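Local atomic coordinates of oxidized polyvinyl alcohol hydrolase (Sphingopyxis, PDB entry 3WLA), a protein that hydrolyses beta-diketones such as 4,6-nonanedione and the oxidized form of polyvinyl alcohol in the second step of that polymer's degradation. Residues V54-A59 against A100-G105; T60-N63 against R68-N71. One frame throughout, in Å; residues are numbered along the deposited sequence.

Interaction 1 of 2, residues V54-A59 against A100-G105; sequences VGTVEA and ACNGVG. With SO4 (sulfate ion), chain D.
Two donors of Thr56 grip one oxygen of the bound sulfate, probably an ion of the crystallisation liquor: the backbone N reaches SO4 O1 at 2.8 Å, and Thr56 OG1 reaches the same O1 at 3.1 Å. With chi1 at -52°, the hydroxyl sits beside its own backbone N, which lets both act together, while CG2 is turned anti to that N and faces Asn102. Here the methyl meets the amide oxygen, Thr56 CG2 lying 3.5 Å from Asn102 OD1, and Cys101 CB lies 3.8 Å from Thr56 O. Cys101 is tied down by its disulfide to Cys89. A second sulfate oxygen takes a nearly straight bond (172°) from the next amide, Val57 N to SO4 O2 at 2.9 Å. A CB at Gly55 would run into SO4 O1; the missing side chain leaves room for an anion. The Thr56 hydroxyl also bonds Trp111 NE1; an alanine here would probably take one of the two donors from O1, leave that indole N-H without its mate and open a gap beside Asn102 OD1. Successive backbone N-H groups after strand 47-53 hold an anion that also bonds Ser162 OG, the probable nucleophile, which is consistent with the oxyanion hole of an alpha/beta-hydrolase.

Interaction 2 of 2, residues T60-N63 against R68-N71; sequences TNWN and RSGN
The Trp62 indole and the Asn63 amide are the flat groups that meet Ser69, each by a different part of that residue. Ser69 OG approaches the indole obliquely, 4.1 Å from Trp62 CE3, and lies closer to the root of the side chain, 3.7 Å from Trp62 CB. The hydroxyl's polar partner is Glu58 OE2, and the tryptophan side chain meets it with carbon atoms alone. Ser69 CB packs against Trp62 O at 3.5 Å, a fit that a small side chain allows.

The Asn63 amide extends with CG anti to the backbone N (chi1 175°), which brings ND2 to within 3.6 Å of Ser69 O. A water bridges the two: it accepts from Asn63 ND2 at 2.9 Å and donates to Ser69 O, while Asn63 OD1 has a weak bond to Asn72 ND2. The same carbonyl oxygen receives a nearly straight CA-H...O contact, Asn63 CA to Ser69 O at 3.4 Å. Gly70 then turns the chain with a positive phi of 126°, where a CB would jam against the carbonyl of Ser69. Asn71 N comes within 3.2 Å of Asn63 O at too poor an angle for a hydrogen bond, and its side chain turns away to Asp293 OD1.

No direct conventional hydrogen bond joins the two segments; the turn rests on the helix through packing, one water and a weak C-H donor, and the carbonyl oxygen of the buried Ser69 is served by both of the last two.

Overall arrangement
Leaving strand 47-53 of the central sheet, the chain runs through 54-59 directly into helix 60-65. Interaction 2 closes a short loop at once, folding 68-71 back on the helix that it follows. The chain then passes through strand 81-85, and the later loop segment 100-105 returns to 54-59 to close the much longer loop of interaction 1, so the smaller loop lies wholly within the larger. The two contacts also touch each other: Val54 CG1 packs on Asn63 CB at 3.5 Å, and Val57 O lies against Trp62 CZ3. Interaction 1 joins the anion-holding loop to the disulfide-bearing loop, interaction 2 joins helix 60-65 to the turn after it, and 54-59 leads directly from one to the other.

Interaction 1 of 2, residues V54-A59 against A100-G105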
ATOM      1  N   VAL A  54       6.816   4.502   1.665  1.00 20.58           N
ATOM      2  CA  VAL A  54       7.095   4.790   3.074  1.00 20.21           C
ATOM      3  C   VAL A  54       5.803   5.301   3.713  1.00 18.34           C
ATOM      4  O   VAL A  54       4.826   5.613   3.038  1.00 16.81           O
ATOM      5  CB  VAL A  54       8.135   5.950   3.277  1.00 18.47           C
ATOM      6  CG1 VAL A  54       9.550   5.467   2.952  1.00 18.93           C
ATOM      7  CG2 VAL A  54       7.797   7.106   2.341  1.00 17.24           C
ATOM      8  N   GLY A  55       5.876   5.431   5.025  1.00 18.08           N
ATOM      9  CA  GLY A  55       4.800   5.923   5.814  1.00 17.95           C
ATOM     10  C   GLY A  55       4.983   7.371   6.247  1.00 18.96           C
ATOM     11  O   GLY A  55       5.188   8.283   5.439  1.00 19.01           O
ATOM     12  N   THR A  56       4.937   7.595   7.536  1.00 17.64           N
ATOM     13  CA  THR A  56       4.981   8.973   8.003  1.00 18.90           C
ATOM     14  C   THR A  56       6.370   9.546   8.273  1.00 20.83           C
ATOM     15  O   THR A  56       6.621  10.751   7.990  1.00 20.99           O
ATOM     16  CB  THR A  56       4.211   9.115   9.330  1.00 20.61           C
ATOM     17  OG1 THR A  56       2.887   8.551   9.194  1.00 21.15           O
ATOM     18  CG2 THR A  56       4.238  10.621   9.808  1.00 15.92           C
ATOM     19  N   VAL A  57       7.269   8.710   8.803  1.00 20.83           N
ATOM     20  CA  VAL A  57       8.583   9.232   9.191  1.00 19.92           C
ATOM     21  C   VAL A  57       9.832   8.714   8.496  1.00 21.57           C
ATOM     22  O   VAL A  57      10.937   9.182   8.786  1.00 21.24           O
ATOM     23  CB  VAL A  57       8.771   9.151  10.718  1.00 18.78           C
ATOM     24  CG1 VAL A  57       7.567   9.848  11.415  1.00 19.89           C
ATOM     25  CG2 VAL A  57       8.885   7.717  11.163  1.00 22.91           C
ATOM     26  N   GLU A  58       9.708   7.780   7.561  1.00 21.68           N
ATOM     27  CA  GLU A  58      10.931   7.290   6.891  1.00 22.23           C
ATOM     28  C   GLU A  58      11.069   7.914   5.513  1.00 20.47           C
ATOM     29  O   GLU A  58      10.076   8.159   4.808  1.00 20.82           O
ATOM     30  CB  GLU A  58      10.886   5.766   6.768  1.00 24.80           C
ATOM     31  CG  GLU A  58      10.819   5.078   8.141  1.00 26.25           C
ATOM     32  CD  GLU A  58      10.633   3.574   7.981  1.00 27.88           C
ATOM     33  OE1 GLU A  58       9.531   3.194   7.538  1.00 27.35           O
ATOM     34  OE2 GLU A  58      11.586   2.810   8.279  1.00 25.37           O
ATOM     35  N   ALA A  59      12.305   8.158   5.102  1.00 21.00           N
ATOM     36  CA  ALA A  59      12.561   8.788   3.791  1.00 20.71           C
ATOM     37  C   ALA A  59      12.453   7.715   2.711  1.00 21.23           C
ATOM     38  O   ALA A  59      12.813   6.557   2.989  1.00 21.17           O
ATOM     39  CB  ALA A  59      14.030   9.350   3.744  1.00 20.08           C
ATOM     40  N   ALA A 100       7.236  18.000   7.163  1.00 22.99           N
ATOM     41  CA  ALA A 100       5.818  18.372   7.050  1.00 25.22           C
ATOM     42  C   ALA A 100       4.963  17.134   6.863  1.00 24.95           C
ATOM     43  O   ALA A 100       3.726  17.158   7.017  1.00 25.17           O
ATOM     44  CB  ALA A 100       5.623  19.373   5.863  1.00 25.90           C
ATOM     45  N   CYS A 101       5.597  16.026   6.510  1.00 24.29           N
ATOM     46  CA  CYS A 101       4.789  14.821   6.344  1.00 24.61           C
ATOM     47  C   CYS A 101       4.119  14.364   7.654  1.00 25.06           C
ATOM     48  O   CYS A 101       3.025  13.805   7.622  1.00 25.17           O
ATOM     49  CB  CYS A 101       5.667  13.691   5.770  1.00 27.10           C
ATOM     50  SG  CYS A 101       6.246  14.111   4.074  1.00 28.06           S
ATOM     51  N   ASN A 102       4.755  14.604   8.795  1.00 22.66           N
ATOM     52  CA  ASN A 102       4.201  14.130  10.066  1.00 23.70           C
ATOM     53  C   ASN A 102       3.152  15.138  10.511  1.00 24.23           C
ATOM     54  O   ASN A 102       3.418  16.069  11.295  1.00 23.80           O
ATOM     55  CB  ASN A 102       5.329  13.999  11.076  1.00 23.91           C
ATOM     56  CG  ASN A 102       4.885  13.380  12.405  1.00 25.82           C
ATOM     57  OD1 ASN A 102       3.819  12.781  12.524  1.00 26.92           O
ATOM     58  ND2 ASN A 102       5.740  13.513  13.407  1.00 27.03           N
ATOM     59  N   GLY A 103       1.953  14.985   9.977  1.00 24.28           N
ATOM     60  CA  GLY A 103       0.940  15.924  10.378  1.00 23.30           C
ATOM     61  C   GLY A 103      -0.424  15.431   9.971  1.00 25.11           C
ATOM     62  O   GLY A 103      -0.546  14.487   9.153  1.00 22.35           O
ATOM     63  N   VAL A 104      -1.456  16.067  10.533  1.00 24.33           N
ATOM     64  CA  VAL A 104      -2.821  15.689  10.144  1.00 26.78           C
ATOM     65  C   VAL A 104      -3.042  16.086   8.678  1.00 28.96           C
ATOM     66  O   VAL A 104      -2.308  16.918   8.123  1.00 30.67           O
ATOM     67  CB  VAL A 104      -3.819  16.363  11.049  1.00 28.20           C
ATOM     68  CG1 VAL A 104      -3.457  16.016  12.483  1.00 30.08           C
ATOM     69  CG2 VAL A 104      -3.789  17.857  10.856  1.00 28.80           C
ATOM     70  N   GLY A 105      -4.028  15.491   8.031  1.00 29.35           N
ATOM     71  CA  GLY A 105      -4.234  15.805   6.636  1.00 30.51           C
ATOM     72  C   GLY A 105      -4.924  17.129   6.468  1.00 31.58           C
ATOM     73  O   GLY A 105      -5.314  17.759   7.439  1.00 30.28           O
TER
HETATM   74  S   SO4 D 901       5.437   5.533  10.251  1.00 25.38           S
HETATM   75  O1  SO4 D 901       4.189   5.788   9.518  1.00 22.66           O
HETATM   76  O2  SO4 D 901       6.596   5.999   9.440  1.00 25.82           O
HETATM   77  O3  SO4 D 901       5.449   6.313  11.464  1.00 22.88           O
HETATM   78  O4  SO4 D 901       5.605   4.118  10.591  1.00 23.51           O

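Interaction 2 of 2, residues T60-N63 against R68-N71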
ATOM      1  N   THR A  60      12.069   8.114   1.496  1.00 20.50           N
ATOM      2  CA  THR A  60      11.994   7.167   0.371  1.00 20.91           C
ATOM      3  C   THR A  60      13.325   6.431   0.170  1.00 21.83           C
ATOM      4  O   THR A  60      13.348   5.187  -0.051  1.00 22.69           O
ATOM      5  CB  THR A  60      11.558   7.882  -0.916  1.00 19.85           C
ATOM      6  OG1 THR A  60      10.175   8.250  -0.775  1.00 19.20           O
ATOM      7  CG2 THR A  60      11.719   6.972  -2.225  1.00 16.40           C
ATOM      8  N   ASN A  61      14.432   7.154   0.256  1.00 21.05           N
ATOM      9  CA  ASN A  61      15.719   6.488   0.077  1.00 22.66           C
ATOM     10  C   ASN A  61      16.036   5.468   1.194  1.00 22.55           C
ATOM     11  O   ASN A  61      16.743   4.508   0.939  1.00 23.94           O
ATOM     12  CB  ASN A  61      16.841   7.506  -0.059  1.00 22.92           C
ATOM     13  CG  ASN A  61      16.940   8.050  -1.460  1.00 23.67           C
ATOM     14  OD1 ASN A  61      16.366   7.504  -2.405  1.00 24.69           O
ATOM     15  ND2 ASN A  61      17.697   9.142  -1.609  1.00 25.56           N
ATOM     16  N   TRP A  62      15.543   5.688   2.411  1.00 21.86           N
ATOM     17  CA  TRP A  62      15.757   4.707   3.458  1.00 21.88           C
ATOM     18  C   TRP A  62      15.046   3.418   3.085  1.00 22.12           C
ATOM     19  O   TRP A  62      15.630   2.362   3.192  1.00 23.58           O
ATOM     20  CB  TRP A  62      15.209   5.144   4.805  1.00 22.95           C
ATOM     21  CG  TRP A  62      15.767   6.433   5.314  1.00 22.80           C
ATOM     22  CD1 TRP A  62      16.722   7.220   4.717  1.00 23.98           C
ATOM     23  CD2 TRP A  62      15.351   7.112   6.490  1.00 23.27           C
ATOM     24  NE1 TRP A  62      16.912   8.356   5.463  1.00 24.27           N
ATOM     25  CE2 TRP A  62      16.079   8.316   6.557  1.00 24.00           C
ATOM     26  CE3 TRP A  62      14.427   6.819   7.511  1.00 20.82           C
ATOM     27  CZ2 TRP A  62      15.909   9.229   7.600  1.00 26.38           C
ATOM     28  CZ3 TRP A  62      14.259   7.737   8.575  1.00 21.37           C
ATOM     29  CH2 TRP A  62      14.996   8.924   8.602  1.00 23.82           C
ATOM     30  N   ASN A  63      13.781   3.517   2.693  1.00 21.59           N
ATOM     31  CA  ASN A  63      13.026   2.351   2.328  1.00 23.26           C
ATOM     32  C   ASN A  63      13.742   1.550   1.223  1.00 23.71           C
ATOM     33  O   ASN A  63      13.691   0.334   1.218  1.00 24.41           O
ATOM     34  CB  ASN A  63      11.639   2.812   1.891  1.00 24.11           C
ATOM     35  CG  ASN A  63      10.774   1.695   1.371  1.00 26.54           C
ATOM     36  OD1 ASN A  63      10.914   1.293   0.213  1.00 26.20           O
ATOM     37  ND2 ASN A  63       9.846   1.204   2.215  1.00 25.71           N
ATOM     38  N   ARG A  68      17.086  -1.428   7.874  1.00 23.39           N
ATOM     39  CA  ARG A  68      16.137  -1.163   8.918  1.00 22.32           C
ATOM     40  C   ARG A  68      14.789  -0.683   8.371  1.00 22.23           C
ATOM     41  O   ARG A  68      13.736  -0.905   8.982  1.00 22.28           O
ATOM     42  CB  ARG A  68      16.741  -0.083   9.842  1.00 23.13           C
ATOM     43  CG  ARG A  68      15.965   0.225  11.028  1.00 22.96           C
ATOM     44  CD  ARG A  68      16.807   1.119  12.001  1.00 26.36           C
ATOM     45  NE  ARG A  68      17.033   2.508  11.581  1.00 22.34           N
ATOM     46  CZ  ARG A  68      17.694   3.395  12.333  1.00 24.83           C
ATOM     47  NH1 ARG A  68      18.187   3.009  13.513  1.00 21.64           N
ATOM     48  NH2 ARG A  68      17.803   4.685  11.937  1.00 22.48           N
ATOM     49  N   SER A  69      14.828  -0.007   7.221  1.00 20.87           N
ATOM     50  CA  SER A  69      13.620   0.524   6.619  1.00 20.72           C
ATOM     51  C   SER A  69      13.107  -0.319   5.465  1.00 20.94           C
ATOM     52  O   SER A  69      12.183   0.096   4.764  1.00 19.71           O
ATOM     53  CB  SER A  69      13.857   1.968   6.182  1.00 19.29           C
ATOM     54  OG  SER A  69      14.006   2.784   7.360  1.00 20.44           O
ATOM     55  N   GLY A  70      13.720  -1.486   5.240  1.00 21.91           N
ATOM     56  CA  GLY A  70      13.204  -2.376   4.200  1.00 21.93           C
ATOM     57  C   GLY A  70      14.174  -2.846   3.134  1.00 24.10           C
ATOM     58  O   GLY A  70      14.012  -3.919   2.608  1.00 23.83           O
ATOM     59  N   ASN A  71      15.152  -2.027   2.773  1.00 24.05           N
ATOM     60  CA  ASN A  71      16.134  -2.403   1.730  1.00 23.94           C
ATOM     61  C   ASN A  71      15.405  -2.910   0.475  1.00 24.97           C
ATOM     62  O   ASN A  71      15.791  -3.944  -0.141  1.00 23.17           O
ATOM     63  CB  ASN A  71      17.091  -3.463   2.322  1.00 26.83           C
ATOM     64  CG  ASN A  71      18.350  -3.695   1.461  1.00 28.83           C
ATOM     65  OD1 ASN A  71      18.867  -2.770   0.818  1.00 28.63           O
ATOM     66  ND2 ASN A  71      18.836  -4.951   1.442  1.00 26.82           N
TER
HETATM   67  O   HOH W   1      10.233   2.247   4.847  1.00 23.62           O